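TRAP dicarboxylate transporter, DctP subunit (Chromohalobacter salexigens, PDB 4P1L) binds D-glucuronate and is probably the periplasmic receptor of a tripartite ATP-independent (TRAP) system that carries solutes into the cytoplasm. Local coordinates at residues A[90-93]-A[94-98]; A[171-174]-A[175-178]; A[194-198]-A[199-203]; A[298-301]-A[302-305]. One frame throughout, in Å; residues are numbered along the deposited sequence.

Contact 1: residues A[90-93]-A[94-98]; sequences GPMG and PIVPA
The flat carbonyl group of M92 is approached by two backbone N-H groups, those of I95 and V96. Over one face comes I95 N, bonded to M92 O at 2.9 Å from 55° out of the carbonyl plane. V96 N reaches M92 O almost in line with the C=O bond, at 2.8 Å. P94 CD lies 3.6 Å from both G90 O and P91 O. G90 O accepts from G93 N at 3.0 Å, closing the type I turn G90-G93, and from the amide ND2 of N171. With its CG1 beside the backbone N (chi1 -62°), I95 reaches back so that CD1 lies 3.5 Å from P91 O. The selenomethionine M92 and V96 run alongside each other in the same direction; the M92 chain, bent at chi2 and chi3, rests both CG and SE 3.9 Å from V96 CG2. L130 of helix 121-132 covers this apolar pair, while I74 of helix 70-78 packs on M92 and I95. P91 leans on Q70, a glucuronate-binding residue, and lies about 6 Å (side chain to ligand) from the bound sugar. P94 has no N-H for G90 O, which is served by G93 N and N171 ND2 instead, and M92 O takes the next two donors; the type I turn and these bonds lead the chain away from strand 84-88, with P91 near the pocket.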
loop_
_atom_site.group_PDB
_atom_site.type_symbol
_atom_site.label_atom_id
_atom_site.label_comp_id
_atom_site.label_asym_id
_atom_site.label_seq_id
_atom_site.Cartn_x
_atom_site.Cartn_y
_atom_site.Cartn_z
ATOM N N GLY A 90 1.845 3.289 3.233
ATOM C CA GLY A 90 1.098 4.510 3.516
ATOM C C GLY A 90 0.855 4.767 4.994
ATOM O O GLY A 90 1.250 5.817 5.524
ATOM N N PRO A 91 0.170 3.829 5.673
ATOM C CA PRO A 91 -0.051 3.912 7.109
ATOM C C PRO A 91 1.224 3.821 7.904
ATOM O O PRO A 91 1.203 4.089 9.119
ATOM C CB PRO A 91 -0.925 2.698 7.413
ATOM C CG PRO A 91 -1.492 2.297 6.151
ATOM C CD PRO A 91 -0.558 2.690 5.086
HETATM N N MSE A 92 2.320 3.433 7.260
HETATM C CA MSE A 92 3.614 3.375 7.953
HETATM C C MSE A 92 4.211 4.792 8.089
HETATM O O MSE A 92 5.060 5.042 8.951
HETATM C CB MSE A 92 4.573 2.452 7.205
HETATM C CG MSE A 92 5.869 2.062 7.906
HETATM SE SE MSE A 92 5.518 1.024 9.526
HETATM C CE MSE A 92 4.679 -0.527 8.691
ATOM N N GLY A 93 3.764 5.715 7.245
ATOM C CA GLY A 93 4.308 7.074 7.233
ATOM C C GLY A 93 4.236 7.792 8.565
ATOM O O GLY A 93 5.224 8.382 9.023
ATOM N N PRO A 94 3.076 7.755 9.216
ATOM C CA PRO A 94 3.002 8.408 10.532
ATOM C C PRO A 94 3.874 7.770 11.622
ATOM O O PRO A 94 4.054 8.375 12.675
ATOM C CB PRO A 94 1.522 8.283 10.897
ATOM C CG PRO A 94 0.808 8.286 9.546
ATOM C CD PRO A 94 1.748 7.593 8.585
ATOM N N ILE A 95 4.407 6.577 11.373
ATOM C CA ILE A 95 5.164 5.849 12.374
ATOM C C ILE A 95 6.664 5.938 12.099
ATOM O O ILE A 95 7.464 6.042 13.032
ATOM C CB ILE A 95 4.679 4.394 12.409
ATOM C CG1 ILE A 95 3.199 4.398 12.822
ATOM C CG2 ILE A 95 5.500 3.573 13.387
ATOM C CD1 ILE A 95 2.416 3.280 12.308
ATOM N N VAL A 96 7.028 5.913 10.814
ATOM C CA VAL A 96 8.425 5.917 10.374
ATOM C C VAL A 96 8.639 7.075 9.409
ATOM O O VAL A 96 8.182 7.029 8.279
ATOM C CB VAL A 96 8.788 4.637 9.613
ATOM C CG1 VAL A 96 10.257 4.650 9.211
ATOM C CG2 VAL A 96 8.464 3.413 10.414
ATOM N N PRO A 97 9.347 8.123 9.848
ATOM C CA PRO A 97 9.418 9.330 9.013
ATOM C C PRO A 97 9.842 9.096 7.560
ATOM O O PRO A 97 9.190 9.635 6.661
ATOM C CB PRO A 97 10.412 10.210 9.773
ATOM C CG PRO A 97 10.166 9.843 11.204
ATOM C CD PRO A 97 9.868 8.354 11.208
ATOM N N ALA A 98 10.879 8.300 7.332
ATOM C CA ALA A 98 11.370 8.032 5.978
ATOM C C ALA A 98 10.321 7.410 5.088
ATOM O O ALA A 98 10.308 7.647 3.870
ATOM C CB ALA A 98 12.625 7.124 6.019
#

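Contact 2: residues A[171-174]-A[175-178]; sequences NDLY and VQMI
L173 and Q176, both partly exposed, meet on one flank of the first turns of helix 172-181, their side chains crossing at a slant with L173 CD2 3.9 Å from Q176 OE1; I303 of helix 301-310 packs on both. D172 forms the solvent side and V175 is partly exposed, whereas Y174, M177 and I178 face the interior. On that tight side I178 CG1, beside its backbone N (chi1 -63°), sits 3.4 Å from Y174 O, and M177 CB lies 3.4 Å from L173 O. The Y174 ring is covered on one face by the N171 amide carbon, CG, which stands 4.3 Å above the ring plane and toward its rim. Y174 OH is bonded to S103 OG, and the ring packs on V168 of strand 165-168 and L230 of strand 223-230. N171 is the N-cap: its OD1 accepts from L173 N at 3.0 Å, the donor tilted 27° from the carbonyl plane. Its ND2 donates to N100 OD1. Regular i to i+4 bonds follow, Q176 N to D172 O at 3.0 Å and M177 N to L173 O at 2.8 Å. One amide thus caps one N-H of the first turn while bonding to a neighbouring loop, and probably helps to hold the helix of this beta-alpha-beta unit near R146, whose side chain is about 6 Å from that of Y174.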
loop_
_atom_site.group_PDB
_atom_site.type_symbol
_atom_site.label_atom_id
_atom_site.label_comp_id
_atom_site.label_asym_id
_atom_site.label_seq_id
_atom_site.Cartn_x
_atom_site.Cartn_y
_atom_site.Cartn_z
ATOM N N ASN A 171 -2.971 9.270 6.586
ATOM C CA ASN A 171 -1.706 9.946 6.443
ATOM C C ASN A 171 -2.060 11.361 5.963
ATOM O O ASN A 171 -2.778 11.540 4.980
ATOM C CB ASN A 171 -0.832 9.219 5.442
ATOM C CG ASN A 171 0.559 9.796 5.347
ATOM O OD1 ASN A 171 0.768 11.009 5.427
ATOM N ND2 ASN A 171 1.533 8.914 5.181
ATOM N N ASP A 172 -1.592 12.364 6.693
ATOM C CA ASP A 172 -1.954 13.752 6.405
ATOM C C ASP A 172 -1.588 14.133 4.964
ATOM O O ASP A 172 -2.223 15.005 4.372
ATOM C CB ASP A 172 -1.223 14.722 7.350
ATOM C CG ASP A 172 -1.732 14.668 8.783
ATOM O OD1 ASP A 172 -2.747 13.988 9.038
ATOM O OD2 ASP A 172 -1.115 15.333 9.643
ATOM N N LEU A 173 -0.558 13.501 4.412
ATOM C CA LEU A 173 -0.154 13.790 3.041
ATOM C C LEU A 173 -1.292 13.572 2.052
ATOM O O LEU A 173 -1.389 14.301 1.049
ATOM C CB LEU A 173 1.044 12.941 2.594
ATOM C CG LEU A 173 2.406 13.397 3.105
ATOM C CD1 LEU A 173 3.515 12.423 2.728
ATOM C CD2 LEU A 173 2.744 14.784 2.561
ATOM N N TYR A 174 -2.125 12.572 2.319
ATOM C CA TYR A 174 -3.272 12.254 1.442
ATOM C C TYR A 174 -4.373 13.311 1.504
ATOM O O TYR A 174 -5.046 13.555 0.528
ATOM C CB TYR A 174 -3.870 10.875 1.763
ATOM C CG TYR A 174 -2.855 9.753 1.763
ATOM C CD1 TYR A 174 -1.751 9.794 0.923
ATOM C CD2 TYR A 174 -2.990 8.673 2.626
ATOM C CE1 TYR A 174 -0.801 8.765 0.924
ATOM C CE2 TYR A 174 -2.054 7.657 2.656
ATOM C CZ TYR A 174 -0.958 7.701 1.816
ATOM O OH TYR A 174 -0.038 6.669 1.830
ATOM N N VAL A 175 -4.588 13.905 2.672
ATOM C CA VAL A 175 -5.531 15.024 2.758
ATOM C C VAL A 175 -4.975 16.220 1.973
ATOM O O VAL A 175 -5.693 16.881 1.207
ATOM C CB VAL A 175 -5.806 15.385 4.222
ATOM C CG1 VAL A 175 -6.717 16.628 4.330
ATOM C CG2 VAL A 175 -6.393 14.197 4.947
ATOM N N GLN A 176 -3.685 16.498 2.154
ATOM C CA GLN A 176 -3.055 17.558 1.400
ATOM C C GLN A 176 -3.189 17.269 -0.092
ATOM O O GLN A 176 -3.489 18.174 -0.888
ATOM C CB GLN A 176 -1.593 17.739 1.823
ATOM C CG GLN A 176 -1.071 19.116 1.590
ATOM C CD GLN A 176 0.375 19.266 2.017
ATOM O OE1 GLN A 176 1.021 18.290 2.437
ATOM N NE2 GLN A 176 0.904 20.482 1.875
HETATM N N MSE A 177 -2.976 16.019 -0.475
HETATM C CA MSE A 177 -3.099 15.620 -1.885
HETATM C C MSE A 177 -4.490 15.923 -2.474
HETATM O O MSE A 177 -4.596 16.600 -3.507
HETATM C CB MSE A 177 -2.794 14.129 -2.034
HETATM C CG MSE A 177 -3.002 13.583 -3.429
HETATM SE SE MSE A 177 -2.741 11.656 -3.498
HETATM C CE MSE A 177 -4.520 11.178 -2.777
ATOM N N ILE A 178 -5.546 15.449 -1.813
ATOM C CA ILE A 178 -6.898 15.720 -2.270
ATOM C C ILE A 178 -7.207 17.234 -2.277
ATOM O O ILE A 178 -7.831 17.761 -3.213
ATOM C CB ILE A 178 -7.933 14.998 -1.411
ATOM C CG1 ILE A 178 -7.775 13.473 -1.521
ATOM C CG2 ILE A 178 -9.367 15.416 -1.817
ATOM C CD1 ILE A 178 -7.987 12.918 -2.911
#

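Contact 3: residues A[194-198]-A[199-203]; sequences YQSLK and TGVID
Q195 O, in the last turn of helix 193-198, is gripped twice by T199 just beyond it, where the helix ends in a Schellman motif at G200. T199 N bonds to Q195 O at 2.9 Å and T199 OG1 to the same oxygen at 3.1 Å, the two donors arriving from opposite faces of the carbonyl plane. This double hold depends on OG1 standing between the backbone N and the carbonyl carbon (chi1 63°), which turns the hydroxyl back over the helix end. G200, with phi 82°, then swings the chain out of the helix. Its N bonds to L197 O at 3.2 Å from well above that carbonyl plane, and I202 N makes a weak, long bond to S196 O. Beyond G200 the side chains of V201 and I202 close on S196 and L197. S196 OG is wedged among carbon atoms, 3.3 Å from V201 CB and 3.4 Å from I202 CG1. The branch of I202 that carries CG1 points back at the helix and passes aslant L197, with CG1 3.8 Å from L197 CD2. I202 also packs on M188 and on R167, a residue that binds glucuronate, while K165 N donates to D203 OD2, just before strand 204-207, linking it to strand 165-168. A single water stitches the two sides together, donating one hydrogen to L197 O and the other to I202 O, the latter at 2.7 Å.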
loop_
_atom_site.group_PDB
_atom_site.type_symbol
_atom_site.label_atom_id
_atom_site.label_comp_id
_atom_site.label_asym_id
_atom_site.label_seq_id
_atom_site.Cartn_x
_atom_site.Cartn_y
_atom_site.Cartn_z
ATOM N N TYR A 194 -17.003 0.941 2.250
ATOM C CA TYR A 194 -18.129 0.462 1.445
ATOM C C TYR A 194 -19.446 1.053 1.909
ATOM O O TYR A 194 -20.188 1.641 1.118
ATOM C CB TYR A 194 -18.228 -1.057 1.505
ATOM C CG TYR A 194 -19.423 -1.594 0.749
ATOM C CD1 TYR A 194 -19.402 -1.691 -0.643
ATOM C CD2 TYR A 194 -20.567 -1.995 1.416
ATOM C CE1 TYR A 194 -20.496 -2.189 -1.349
ATOM C CE2 TYR A 194 -21.665 -2.490 0.719
ATOM C CZ TYR A 194 -21.623 -2.584 -0.655
ATOM O OH TYR A 194 -22.695 -3.085 -1.341
ATOM N N GLN A 195 -19.742 0.882 3.197
ATOM C CA GLN A 195 -20.996 1.378 3.764
ATOM C C GLN A 195 -21.029 2.892 3.681
ATOM O O GLN A 195 -22.093 3.474 3.492
ATOM C CB GLN A 195 -21.180 0.932 5.221
ATOM C CG GLN A 195 -21.482 -0.561 5.413
ATOM C CD GLN A 195 -22.722 -1.051 4.657
ATOM O OE1 GLN A 195 -23.692 -0.314 4.474
ATOM N NE2 GLN A 195 -22.677 -2.309 4.203
ATOM N N SER A 196 -19.868 3.538 3.836
ATOM C CA SER A 196 -19.823 4.991 3.808
ATOM C C SER A 196 -20.185 5.543 2.414
ATOM O O SER A 196 -20.880 6.559 2.289
ATOM C CB SER A 196 -18.456 5.481 4.282
ATOM O OG SER A 196 -18.464 6.879 4.471
ATOM N N LEU A 197 -19.711 4.878 1.367
ATOM C CA LEU A 197 -20.167 5.170 0.008
ATOM C C LEU A 197 -21.666 4.904 -0.160
ATOM O O LEU A 197 -22.391 5.711 -0.743
ATOM C CB LEU A 197 -19.401 4.315 -1.003
ATOM C CG LEU A 197 -17.932 4.680 -1.227
ATOM C CD1 LEU A 197 -17.256 3.559 -1.978
ATOM C CD2 LEU A 197 -17.757 6.001 -1.984
ATOM N N LYS A 198 -22.119 3.761 0.338
ATOM C CA LYS A 198 -23.523 3.367 0.185
ATOM C C LYS A 198 -24.463 4.410 0.801
ATOM O O LYS A 198 -25.499 4.755 0.227
ATOM C CB LYS A 198 -23.743 2.000 0.841
ATOM C CG LYS A 198 -24.851 1.144 0.223
ATOM C CD LYS A 198 -24.743 -0.298 0.739
ATOM C CE LYS A 198 -26.106 -0.898 1.105
ATOM N NZ LYS A 198 -26.907 -1.291 -0.087
ATOM N N THR A 199 -24.087 4.926 1.963
ATOM C CA THR A 199 -24.929 5.877 2.690
ATOM C C THR A 199 -24.716 7.341 2.307
ATOM O O THR A 199 -25.402 8.219 2.830
ATOM C CB THR A 199 -24.729 5.753 4.205
ATOM O OG1 THR A 199 -23.380 6.079 4.553
ATOM C CG2 THR A 199 -25.070 4.344 4.671
ATOM N N GLY A 200 -23.764 7.611 1.414
ATOM C CA GLY A 200 -23.568 8.956 0.914
ATOM C C GLY A 200 -22.753 9.868 1.797
ATOM O O GLY A 200 -22.599 11.043 1.486
ATOM N N VAL A 201 -22.213 9.319 2.884
ATOM C CA VAL A 201 -21.314 10.030 3.785
ATOM C C VAL A 201 -20.049 10.541 3.079
ATOM O O VAL A 201 -19.493 11.568 3.453
ATOM C CB VAL A 201 -20.895 9.086 4.934
ATOM C CG1 VAL A 201 -19.793 9.688 5.772
ATOM C CG2 VAL A 201 -22.107 8.742 5.804
ATOM N N ILE A 202 -19.596 9.801 2.068
ATOM C CA ILE A 202 -18.457 10.195 1.227
ATOM C C ILE A 202 -18.887 10.005 -0.222
ATOM O O ILE A 202 -19.773 9.200 -0.491
ATOM C CB ILE A 202 -17.194 9.340 1.504
ATOM C CG1 ILE A 202 -17.494 7.835 1.362
ATOM C CG2 ILE A 202 -16.616 9.663 2.895
ATOM C CD1 ILE A 202 -16.271 6.971 1.547
ATOM N N ASP A 203 -18.291 10.760 -1.145
ATOM C CA ASP A 203 -18.575 10.616 -2.582
ATOM C C ASP A 203 -17.614 9.664 -3.301
ATOM O O ASP A 203 -17.872 9.247 -4.421
ATOM C CB ASP A 203 -18.480 11.976 -3.273
ATOM C CG ASP A 203 -19.337 13.033 -2.598
ATOM O OD1 ASP A 203 -20.503 12.713 -2.303
ATOM O OD2 ASP A 203 -18.836 14.156 -2.342
HETATM O O HOH W 1 -21.864 8.309 -1.936
#

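Contact 4: residues A[298-301]-A[302-305]; sequences AKMQ and PIYD
Q301 and D305, one turn apart at the start of helix 301-310, are joined twice. D305 N gives a straight bond to Q301 O at 2.9 Å, and Q301 NE2 donates to D305 OD1 at the same 2.9 Å. In this side-chain bond the acceptor lies in the Q301 amide plane, but the carboxylate is met from above its own plane, the two flat groups being turned 37° apart. The Q301 chain bends at chi2 (64°), which brings its amide back over D305. M300 O has two weaker donors, I303 N at 2.9 Å with a bent geometry and Y304 N at 3.4 Å. It also lies in the plane of the Y304 ring, at the edge, 3.6 Å from CD1. The hydroxyl of Y304 is satisfied elsewhere, by P105 O. On the inner side M300 SE touches I303 CD1 at 3.9 Å; beyond this pair lies helix 172-181, where M300 packs on E180. P302 brings CD to 3.4 Å from K299 O. Having no N-H, it suits the first turn of a helix, where the chain has just left the turn A298-Q301: a proline-containing helix start, tied by a glutamine-aspartate i to i+4 pair, in the short link from helix 293-298 to helix 301-310.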
loop_
_atom_site.group_PDB
_atom_site.type_symbol
_atom_site.label_atom_id
_atom_site.label_comp_id
_atom_site.label_asym_id
_atom_site.label_seq_id
_atom_site.Cartn_x
_atom_site.Cartn_y
_atom_site.Cartn_z
ATOM N N ALA A 298 1.518 18.497 -11.281
ATOM C CA ALA A 298 2.019 19.856 -11.117
ATOM C C ALA A 298 1.417 20.479 -9.855
ATOM O O ALA A 298 2.086 21.234 -9.140
ATOM C CB ALA A 298 1.700 20.697 -12.331
ATOM N N LYS A 299 0.164 20.142 -9.562
ATOM C CA LYS A 299 -0.486 20.677 -8.365
ATOM C C LYS A 299 0.102 20.156 -7.046
ATOM O O LYS A 299 -0.222 20.680 -5.972
ATOM C CB LYS A 299 -1.981 20.384 -8.417
ATOM C CG LYS A 299 -2.720 21.290 -9.390
ATOM C CD LYS A 299 -4.198 21.099 -9.247
ATOM C CE LYS A 299 -4.965 22.397 -9.464
ATOM N NZ LYS A 299 -4.766 22.912 -10.826
HETATM N N MSE A 300 0.925 19.108 -7.116
HETATM C CA MSE A 300 1.500 18.506 -5.918
HETATM C C MSE A 300 2.765 19.205 -5.400
HETATM O O MSE A 300 3.253 18.884 -4.311
HETATM C CB MSE A 300 1.821 17.027 -6.151
HETATM C CG MSE A 300 0.673 16.235 -6.739
HETATM SE SE MSE A 300 -0.859 16.076 -5.485
HETATM C CE MSE A 300 -1.977 17.515 -6.082
ATOM N N GLN A 301 3.288 20.160 -6.155
ATOM C CA GLN A 301 4.545 20.824 -5.790
ATOM C C GLN A 301 4.626 21.326 -4.336
ATOM O O GLN A 301 5.648 21.120 -3.659
ATOM C CB GLN A 301 4.835 21.982 -6.757
ATOM C CG GLN A 301 6.259 22.536 -6.618
ATOM C CD GLN A 301 7.311 21.508 -6.996
ATOM O OE1 GLN A 301 7.291 20.953 -8.094
ATOM N NE2 GLN A 301 8.226 21.234 -6.074
ATOM N N PRO A 302 3.555 21.966 -3.831
ATOM C CA PRO A 302 3.619 22.479 -2.459
ATOM C C PRO A 302 3.805 21.367 -1.449
ATOM O O PRO A 302 4.397 21.592 -0.391
ATOM C CB PRO A 302 2.240 23.131 -2.253
ATOM C CG PRO A 302 1.778 23.466 -3.637
ATOM C CD PRO A 302 2.308 22.373 -4.513
ATOM N N ILE A 303 3.294 20.176 -1.769
ATOM C CA ILE A 303 3.443 19.019 -0.894
ATOM C C ILE A 303 4.924 18.627 -0.787
ATOM O O ILE A 303 5.460 18.381 0.307
ATOM C CB ILE A 303 2.562 17.844 -1.376
ATOM C CG1 ILE A 303 1.094 18.289 -1.366
ATOM C CG2 ILE A 303 2.736 16.661 -0.479
ATOM C CD1 ILE A 303 0.101 17.203 -1.836
ATOM N N TYR A 304 5.593 18.594 -1.927
ATOM C CA TYR A 304 7.003 18.241 -1.954
ATOM C C TYR A 304 7.831 19.321 -1.254
ATOM O O TYR A 304 8.716 19.007 -0.464
ATOM C CB TYR A 304 7.486 18.065 -3.398
ATOM C CG TYR A 304 7.159 16.728 -4.050
ATOM C CD1 TYR A 304 5.878 16.413 -4.473
ATOM C CD2 TYR A 304 8.162 15.798 -4.268
ATOM C CE1 TYR A 304 5.605 15.184 -5.099
ATOM C CE2 TYR A 304 7.905 14.577 -4.878
ATOM C CZ TYR A 304 6.635 14.271 -5.279
ATOM O OH TYR A 304 6.394 13.078 -5.916
ATOM N N ASP A 305 7.544 20.592 -1.554
ATOM C CA ASP A 305 8.286 21.700 -0.955
ATOM C C ASP A 305 8.193 21.669 0.585
ATOM O O ASP A 305 9.210 21.824 1.298
ATOM C CB ASP A 305 7.754 23.054 -1.453
ATOM C CG ASP A 305 7.991 23.299 -2.930
ATOM O OD1 ASP A 305 8.745 22.559 -3.587
ATOM O OD2 ASP A 305 7.394 24.270 -3.439
#

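In the fold
Along the chain the four contacts follow in series. Contact 1 lies in the loop after strand 84-88 of the five-stranded sheet, contact 2 on helix 172-181 between the parallel strands 165-168 and 184-187, contact 3 at the end of helix 193-198 leading into strand 204-207, and contact 4 at the start of helix 301-310. Contacts 1 and 2 touch, their centres 13 Å apart; contact 4, 11 Å from contact 2 between centres, packs on helix 172-181. Contact 3 stands apart, about 20 Å from contact 2 between centres. Contact 1 comes nearest the bound sugar; contacts 2 and 3 lie in the shell behind its arginines, and contact 4 is away from the site.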